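Local structure of nidogen (1NPE) at residues Ala42-Asp47 with Ala85-Arg91; Ile73-Asp77 with Met108-Arg113. The protein probably links laminin to other components of the basement membrane, with laminin binding probably seated on the six-bladed YWTD propeller domain described here. One frame throughout, in Å; residues are numbered along the deposited sequence.

Interaction 1. Residues Ala42-Asp47 with Ala85-Arg91; sequences AFDCVD and ALDHLGR
Leu86 lays its CD1 branch over the backbone of the 42-47 strand end, where CD1 stands 3.3 Å from Asp44 N and about as near the carbonyl carbon of Phe43, while Leu86 CG rests 3.9 Å from Ala42 CB. Beyond this apolar patch the contact turns ionic. Arg91 bends back at chi2 and chi3 to present its guanidinium end-on to Asp44, one nitrogen to each carboxylate oxygen: NH2 reaches Asp44 OD1 at 2.7 Å (N-H...O 152°), and NH1 reaches Asp44 OD2 at a slacker 3.3 Å. The two planes stand 50° apart, and NH2 meets Asp44 OD1 from above the carboxylate plane. Asp44 carries CG trans to its amide nitrogen (chi1 167°), which swings the carboxylate across to the arginine. OD1 is gripped twice, since Val46 N closes an Asx turn onto it from the other face. Asp47 OD2 completes the salt-bridge network, 3.3 Å from Arg91 NH1. The guanidinium is further fixed by the carbonyl O of His88, which accepts from Arg91 NH2 at 2.8 Å and weakly from NE, and Val46 CG2 presses on one face. Two anionic carboxylates and a carbonyl would all favour the charged arginine. Next to it, Cys45 SG sits over the His88 ring, 3.9 Å from its centroid, and Leu89 CG lies on the opposite face; His88 ND1 is buried here with no partner in the model. In the propeller, strands 36-44 and 81-87 are the first strands of adjacent blades, and the contact joins their ends and the turns into 49-54 and 92-97. The Cys45-Cys263 disulfide brings the C-terminal chain to one side, and Tyr51 of strand 49-54 touches Leu86.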
ATOM      1  N   ALA A  42      -3.733   8.501  -9.954  1.00 13.09           N
ATOM      2  CA  ALA A  42      -5.065   9.036 -10.233  1.00 14.06           C
ATOM      3  C   ALA A  42      -4.937  10.038 -11.377  1.00 14.19           C
ATOM      4  O   ALA A  42      -3.838  10.519 -11.674  1.00 14.11           O
ATOM      5  CB  ALA A  42      -5.669   9.700  -8.989  1.00 11.22           C
ATOM      6  N   PHE A  43      -6.056  10.368 -12.009  1.00 15.73           N
ATOM      7  CA  PHE A  43      -6.015  11.293 -13.126  1.00 17.57           C
ATOM      8  C   PHE A  43      -7.130  12.329 -13.093  1.00 17.93           C
ATOM      9  O   PHE A  43      -8.306  11.983 -12.955  1.00 18.09           O
ATOM     10  CB  PHE A  43      -6.082  10.503 -14.430  1.00 18.86           C
ATOM     11  CG  PHE A  43      -5.921  11.344 -15.660  1.00 19.79           C
ATOM     12  CD1 PHE A  43      -4.676  11.837 -16.019  1.00 19.10           C
ATOM     13  CD2 PHE A  43      -7.011  11.611 -16.477  1.00 20.71           C
ATOM     14  CE1 PHE A  43      -4.515  12.579 -17.172  1.00 22.45           C
ATOM     15  CE2 PHE A  43      -6.864  12.352 -17.637  1.00 21.43           C
ATOM     16  CZ  PHE A  43      -5.612  12.837 -17.987  1.00 23.49           C
ATOM     17  N   ASP A  44      -6.747  13.597 -13.209  1.00 17.08           N
ATOM     18  CA  ASP A  44      -7.698  14.704 -13.219  1.00 19.57           C
ATOM     19  C   ASP A  44      -8.101  14.987 -14.665  1.00 20.65           C
ATOM     20  O   ASP A  44      -7.327  15.555 -15.428  1.00 21.27           O
ATOM     21  CB  ASP A  44      -7.070  15.946 -12.578  1.00 17.38           C
ATOM     22  CG  ASP A  44      -7.872  17.212 -12.833  1.00 18.72           C
ATOM     23  OD1 ASP A  44      -9.119  17.139 -12.961  1.00 16.05           O
ATOM     24  OD2 ASP A  44      -7.240  18.286 -12.899  1.00 16.71           O
ATOM     25  N   CYS A  45      -9.336  14.633 -15.011  1.00 23.55           N
ATOM     26  CA  CYS A  45      -9.850  14.808 -16.366  1.00 26.75           C
ATOM     27  C   CYS A  45     -10.029  16.232 -16.887  1.00 28.14           C
ATOM     28  O   CYS A  45     -10.047  16.432 -18.101  1.00 29.03           O
ATOM     29  CB  CYS A  45     -11.157  14.032 -16.550  1.00 27.34           C
ATOM     30  SG  CYS A  45     -12.513  14.558 -15.456  1.00 31.61           S
ATOM     31  N   VAL A  46     -10.172  17.220 -16.003  1.00 29.24           N
ATOM     32  CA  VAL A  46     -10.357  18.591 -16.477  1.00 30.44           C
ATOM     33  C   VAL A  46      -9.058  19.270 -16.910  1.00 31.39           C
ATOM     34  O   VAL A  46      -9.029  19.926 -17.946  1.00 32.81           O
ATOM     35  CB  VAL A  46     -11.127  19.490 -15.466  1.00 31.88           C
ATOM     36  CG1 VAL A  46     -12.250  18.707 -14.793  1.00 30.81           C
ATOM     37  CG2 VAL A  46     -10.190  20.094 -14.450  1.00 33.44           C
ATOM     38  N   ASP A  47      -7.986  19.098 -16.139  1.00 31.34           N
ATOM     39  CA  ASP A  47      -6.697  19.709 -16.472  1.00 31.37           C
ATOM     40  C   ASP A  47      -5.702  18.722 -17.076  1.00 31.06           C
ATOM     41  O   ASP A  47      -4.603  19.114 -17.477  1.00 30.94           O
ATOM     42  CB  ASP A  47      -6.073  20.386 -15.242  1.00 32.95           C
ATOM     43  CG  ASP A  47      -6.767  21.693 -14.864  1.00 35.63           C
ATOM     44  OD1 ASP A  47      -7.361  22.343 -15.755  1.00 35.75           O
ATOM     45  OD2 ASP A  47      -6.702  22.078 -13.675  1.00 33.49           O
ATOM     46  N   ALA A  85      -7.341   9.410  -4.838  1.00 14.62           N
ATOM     47  CA  ALA A  85      -8.519   9.637  -5.676  1.00 15.56           C
ATOM     48  C   ALA A  85      -8.803  11.133  -5.760  1.00 16.01           C
ATOM     49  O   ALA A  85      -8.420  11.892  -4.874  1.00 15.60           O
ATOM     50  CB  ALA A  85      -9.721   8.904  -5.111  1.00 15.00           C
ATOM     51  N   LEU A  86      -9.516  11.555  -6.799  1.00 17.03           N
ATOM     52  CA  LEU A  86      -9.789  12.971  -6.978  1.00 18.14           C
ATOM     53  C   LEU A  86     -11.255  13.351  -7.093  1.00 19.13           C
ATOM     54  O   LEU A  86     -12.108  12.525  -7.366  1.00 18.77           O
ATOM     55  CB  LEU A  86      -9.083  13.468  -8.239  1.00 19.48           C
ATOM     56  CG  LEU A  86      -7.637  13.044  -8.491  1.00 19.75           C
ATOM     57  CD1 LEU A  86      -7.334  13.233  -9.944  1.00 19.44           C
ATOM     58  CD2 LEU A  86      -6.666  13.833  -7.623  1.00 21.88           C
ATOM     59  N   ASP A  87     -11.521  14.626  -6.844  1.00 21.60           N
ATOM     60  CA  ASP A  87     -12.843  15.221  -6.987  1.00 23.86           C
ATOM     61  C   ASP A  87     -12.534  16.285  -8.028  1.00 24.09           C
ATOM     62  O   ASP A  87     -12.041  17.364  -7.692  1.00 24.06           O
ATOM     63  CB  ASP A  87     -13.305  15.887  -5.686  1.00 25.98           C
ATOM     64  CG  ASP A  87     -14.629  16.653  -5.841  1.00 28.49           C
ATOM     65  OD1 ASP A  87     -15.250  16.627  -6.929  1.00 30.01           O
ATOM     66  OD2 ASP A  87     -15.051  17.293  -4.858  1.00 30.30           O
ATOM     67  N   HIS A  88     -12.738  15.942  -9.294  1.00 24.31           N
ATOM     68  CA  HIS A  88     -12.457  16.864 -10.386  1.00 25.60           C
ATOM     69  C   HIS A  88     -13.402  18.070 -10.425  1.00 26.13           C
ATOM     70  O   HIS A  88     -13.095  19.083 -11.053  1.00 26.18           O
ATOM     71  CB  HIS A  88     -12.452  16.120 -11.726  1.00 25.95           C
ATOM     72  CG  HIS A  88     -13.763  15.487 -12.070  1.00 27.79           C
ATOM     73  ND1 HIS A  88     -14.620  16.018 -13.010  1.00 27.26           N
ATOM     74  CD2 HIS A  88     -14.366  14.370 -11.597  1.00 26.33           C
ATOM     75  CE1 HIS A  88     -15.695  15.254 -13.102  1.00 28.15           C
ATOM     76  NE2 HIS A  88     -15.565  14.248 -12.256  1.00 28.43           N
ATOM     77  N   LEU A  89     -14.532  17.969  -9.732  1.00 26.67           N
ATOM     78  CA  LEU A  89     -15.505  19.061  -9.675  1.00 28.04           C
ATOM     79  C   LEU A  89     -15.155  20.034  -8.558  1.00 28.83           C
ATOM     80  O   LEU A  89     -14.957  21.226  -8.806  1.00 29.13           O
ATOM     81  CB  LEU A  89     -16.916  18.514  -9.469  1.00 25.81           C
ATOM     82  CG  LEU A  89     -17.430  17.660 -10.630  1.00 27.30           C
ATOM     83  CD1 LEU A  89     -18.771  17.047 -10.269  1.00 22.29           C
ATOM     84  CD2 LEU A  89     -17.526  18.511 -11.910  1.00 25.07           C
ATOM     85  N   GLY A  90     -15.047  19.506  -7.340  1.00 29.49           N
ATOM     86  CA  GLY A  90     -14.710  20.315  -6.181  1.00 28.72           C
ATOM     87  C   GLY A  90     -13.241  20.695  -6.105  1.00 28.32           C
ATOM     88  O   GLY A  90     -12.861  21.531  -5.284  1.00 29.06           O
ATOM     89  N   ARG A  91     -12.418  20.077  -6.952  1.00 28.57           N
ATOM     90  CA  ARG A  91     -10.976  20.348  -7.013  1.00 28.68           C
ATOM     91  C   ARG A  91     -10.208  19.879  -5.771  1.00 27.69           C
ATOM     92  O   ARG A  91      -9.449  20.650  -5.181  1.00 28.54           O
ATOM     93  CB  ARG A  91     -10.716  21.848  -7.228  1.00 30.00           C
ATOM     94  CG  ARG A  91     -11.354  22.466  -8.467  1.00 31.16           C
ATOM     95  CD  ARG A  91     -10.540  22.203  -9.729  1.00 32.74           C
ATOM     96  NE  ARG A  91     -10.807  20.887 -10.293  1.00 33.24           N
ATOM     97  CZ  ARG A  91     -10.010  20.257 -11.150  1.00 32.31           C
ATOM     98  NH1 ARG A  91      -8.870  20.809 -11.558  1.00 29.32           N
ATOM     99  NH2 ARG A  91     -10.365  19.070 -11.612  1.00 32.59           N
TER

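Interaction 2. Residues Ile73-Asp77 with Met108-Arg113; sequences IIRQD and MDGTQR
Arg113, Ile73 and Ile74 carry most of this contact, Arg113 with the largest share. Its side chain crosses Ile74 obliquely, so that Ile74 CG2 lies over one face of the guanidinium, 3.6 Å from Arg113 NH2, while two backbone carbonyls, Gln76 O and Asp77 O, stand at the edge near its plane. NH1 reaches Asp77 O in a weak but fairly straight bond of 3.3 Å (161°). NH2 is modelled 2.4 Å from Gln76 O, too short to be taken literally, and since chi2 and chi3 of Arg113 both lie far from staggered values, the exact pose there is doubtful. Ile73 and Ile74 form a classic beta bulge opposite Ile60, and with the usual alternation of sides interrupted, both point their side chains at the 108-113 loop. Ile73 places CD1 3.3 Å from Met108 O, and its CB lies 3.5 Å from Asp109 O; with CG1 tucked between amide nitrogen and carbonyl carbon (chi1 52°), the long branch reaches along the loop backbone. Ile74 uses its CG1-CD1 branch on Gly110, CD1 lying 3.6 Å from Gly110 O, while CG2 serves the guanidinium. Gly110, with no side chain, lets its backbone come close to both isoleucines. An Asx turn shapes the loop here, Asp109 OD1 accepting from both the amide and the hydroxyl of Thr111. The chemistry is thus aliphatic carbon against peptide carbonyls, with a cation at one end. Arg113 salt-bridges Glu104 and Asp77 pairs with Arg102; Asp77 OD2 lies well out of the guanidinium plane, 4.3 Å from Arg113 NH1, so any attraction between Asp77 and Arg113 is probably long-range. What directional hold there is on the 73-77 backbone is the weak bond to Asp77 O, the approach to Gln76 O being uncertain in detail.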
ATOM      1  N   ILE A  73       3.529  17.992  -3.959  1.00 24.13           N
ATOM      2  CA  ILE A  73       2.611  18.879  -3.251  1.00 24.20           C
ATOM      3  C   ILE A  73       2.592  18.657  -1.745  1.00 25.23           C
ATOM      4  O   ILE A  73       2.374  19.599  -0.986  1.00 27.24           O
ATOM      5  CB  ILE A  73       1.161  18.848  -3.831  1.00 23.20           C
ATOM      6  CG1 ILE A  73       0.629  17.415  -3.924  1.00 22.50           C
ATOM      7  CG2 ILE A  73       1.123  19.541  -5.191  1.00 20.87           C
ATOM      8  CD1 ILE A  73      -0.772  17.314  -4.528  1.00 19.98           C
ATOM      9  N   ILE A  74       2.835  17.421  -1.308  1.00 25.10           N
ATOM     10  CA  ILE A  74       2.857  17.109   0.122  1.00 24.63           C
ATOM     11  C   ILE A  74       4.024  16.203   0.511  1.00 27.12           C
ATOM     12  O   ILE A  74       4.308  15.220  -0.172  1.00 27.49           O
ATOM     13  CB  ILE A  74       1.541  16.450   0.597  1.00 21.02           C
ATOM     14  CG1 ILE A  74       0.342  17.353   0.268  1.00 19.13           C
ATOM     15  CG2 ILE A  74       1.607  16.194   2.091  1.00 18.68           C
ATOM     16  CD1 ILE A  74      -1.001  16.832   0.761  1.00 16.63           C
ATOM     17  N   ARG A  75       4.690  16.553   1.617  1.00 29.50           N
ATOM     18  CA  ARG A  75       5.830  15.798   2.152  1.00 31.08           C
ATOM     19  C   ARG A  75       5.677  15.605   3.662  1.00 31.50           C
ATOM     20  O   ARG A  75       5.911  14.516   4.191  1.00 32.96           O
ATOM     21  CB  ARG A  75       7.149  16.553   1.940  1.00 31.34           C
ATOM     22  CG  ARG A  75       7.426  17.059   0.548  1.00 33.80           C
ATOM     23  CD  ARG A  75       8.663  17.954   0.559  1.00 35.55           C
ATOM     24  NE  ARG A  75       8.825  18.679  -0.701  1.00 37.33           N
ATOM     25  CZ  ARG A  75       9.511  18.222  -1.743  1.00 37.75           C
ATOM     26  NH1 ARG A  75      10.105  17.043  -1.676  1.00 39.40           N
ATOM     27  NH2 ARG A  75       9.585  18.933  -2.861  1.00 38.87           N
ATOM     28  N   GLN A  76       5.317  16.686   4.349  1.00 31.17           N
ATOM     29  CA  GLN A  76       5.172  16.690   5.805  1.00 31.09           C
ATOM     30  C   GLN A  76       4.098  15.759   6.345  1.00 29.52           C
ATOM     31  O   GLN A  76       3.140  15.447   5.655  1.00 27.79           O
ATOM     32  CB  GLN A  76       4.868  18.112   6.302  1.00 34.21           C
ATOM     33  CG  GLN A  76       5.718  19.230   5.689  1.00 41.07           C
ATOM     34  CD  GLN A  76       7.209  19.107   5.991  1.00 44.07           C
ATOM     35  OE1 GLN A  76       8.050  19.505   5.180  1.00 46.55           O
ATOM     36  NE2 GLN A  76       7.542  18.566   7.163  1.00 45.92           N
ATOM     37  N   ASP A  77       4.281  15.320   7.589  1.00 27.81           N
ATOM     38  CA  ASP A  77       3.323  14.471   8.294  1.00 25.74           C
ATOM     39  C   ASP A  77       2.652  13.392   7.438  1.00 24.43           C
ATOM     40  O   ASP A  77       1.427  13.239   7.447  1.00 23.61           O
ATOM     41  CB  ASP A  77       2.270  15.368   8.962  1.00 27.60           C
ATOM     42  CG  ASP A  77       1.404  14.628   9.976  1.00 28.19           C
ATOM     43  OD1 ASP A  77       1.908  13.729  10.686  1.00 30.55           O
ATOM     44  OD2 ASP A  77       0.208  14.965  10.069  1.00 30.56           O
ATOM     45  N   MET A 108      -6.227  20.495  -4.580  1.00 26.11           N
ATOM     46  CA  MET A 108      -5.374  19.954  -5.639  1.00 26.83           C
ATOM     47  C   MET A 108      -3.889  20.273  -5.426  1.00 25.98           C
ATOM     48  O   MET A 108      -3.030  19.450  -5.736  1.00 25.66           O
ATOM     49  CB  MET A 108      -5.802  20.485  -7.007  1.00 30.68           C
ATOM     50  CG  MET A 108      -7.235  20.201  -7.397  1.00 32.44           C
ATOM     51  SD  MET A 108      -7.559  18.478  -7.716  1.00 40.47           S
ATOM     52  CE  MET A 108      -7.789  18.478  -9.436  1.00 34.23           C
ATOM     53  N   ASP A 109      -3.590  21.468  -4.914  1.00 24.90           N
ATOM     54  CA  ASP A 109      -2.200  21.859  -4.673  1.00 25.77           C
ATOM     55  C   ASP A 109      -1.635  21.358  -3.338  1.00 24.32           C
ATOM     56  O   ASP A 109      -0.533  21.735  -2.941  1.00 23.76           O
ATOM     57  CB  ASP A 109      -2.009  23.383  -4.807  1.00 27.39           C
ATOM     58  CG  ASP A 109      -2.826  24.193  -3.792  1.00 29.39           C
ATOM     59  OD1 ASP A 109      -3.366  23.623  -2.814  1.00 26.80           O
ATOM     60  OD2 ASP A 109      -2.908  25.428  -3.980  1.00 29.63           O
ATOM     61  N   GLY A 110      -2.416  20.535  -2.641  1.00 23.78           N
ATOM     62  CA  GLY A 110      -1.984  19.975  -1.373  1.00 21.53           C
ATOM     63  C   GLY A 110      -2.240  20.796  -0.119  1.00 21.46           C
ATOM     64  O   GLY A 110      -1.893  20.352   0.979  1.00 20.34           O
ATOM     65  N   THR A 111      -2.828  21.982  -0.257  1.00 20.39           N
ATOM     66  CA  THR A 111      -3.101  22.813   0.919  1.00 20.36           C
ATOM     67  C   THR A 111      -4.446  22.502   1.567  1.00 21.90           C
ATOM     68  O   THR A 111      -5.292  21.826   0.983  1.00 22.46           O
ATOM     69  CB  THR A 111      -3.052  24.330   0.606  1.00 19.65           C
ATOM     70  OG1 THR A 111      -4.084  24.670  -0.328  1.00 18.86           O
ATOM     71  CG2 THR A 111      -1.692  24.721   0.041  1.00 17.78           C
ATOM     72  N   GLN A 112      -4.618  23.010   2.785  1.00 24.02           N
ATOM     73  CA  GLN A 112      -5.831  22.839   3.577  1.00 24.84           C
ATOM     74  C   GLN A 112      -6.201  21.392   3.860  1.00 24.40           C
ATOM     75  O   GLN A 112      -7.346  20.976   3.667  1.00 23.97           O
ATOM     76  CB  GLN A 112      -7.004  23.594   2.945  1.00 27.86           C
ATOM     77  CG  GLN A 112      -6.919  25.101   3.137  1.00 32.31           C
ATOM     78  CD  GLN A 112      -8.074  25.839   2.489  1.00 34.49           C
ATOM     79  OE1 GLN A 112      -7.922  26.432   1.420  1.00 36.76           O
ATOM     80  NE2 GLN A 112      -9.235  25.809   3.134  1.00 36.68           N
ATOM     81  N   ARG A 113      -5.214  20.637   4.330  1.00 22.79           N
ATOM     82  CA  ARG A 113      -5.396  19.237   4.678  1.00 22.35           C
ATOM     83  C   ARG A 113      -6.427  19.055   5.777  1.00 21.95           C
ATOM     84  O   ARG A 113      -6.519  19.868   6.697  1.00 23.95           O
ATOM     85  CB  ARG A 113      -4.090  18.641   5.197  1.00 21.60           C
ATOM     86  CG  ARG A 113      -3.136  18.172   4.145  1.00 21.32           C
ATOM     87  CD  ARG A 113      -2.551  16.861   4.596  1.00 21.10           C
ATOM     88  NE  ARG A 113      -1.129  16.972   4.844  1.00 21.11           N
ATOM     89  CZ  ARG A 113      -0.403  16.053   5.465  1.00 18.77           C
ATOM     90  NH1 ARG A 113      -0.957  14.943   5.923  1.00 15.39           N
ATOM     91  NH2 ARG A 113       0.901  16.237   5.583  1.00 21.43           N
TER

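Followed from the N terminus, the segments alternate: 42-47, 73-77, 85-91, 108-113. Interaction 1 closes a loop from the first strand of one blade, 36-44, to the first strand of the next, 81-87. Interaction 2 starts inside that loop, at the end of the last strand of the same blade, 71-74, and closes beyond it, in the turn between strands 102-107 and 114-117. The two therefore cross, and together they tie adjacent propeller blades at both a more central and a more peripheral level. They also touch: Arg91 O and Met108 N, 3.3 Å apart, probably form a hydrogen bond, and Met108 CE packs 3.5 Å from Asp44 OD2.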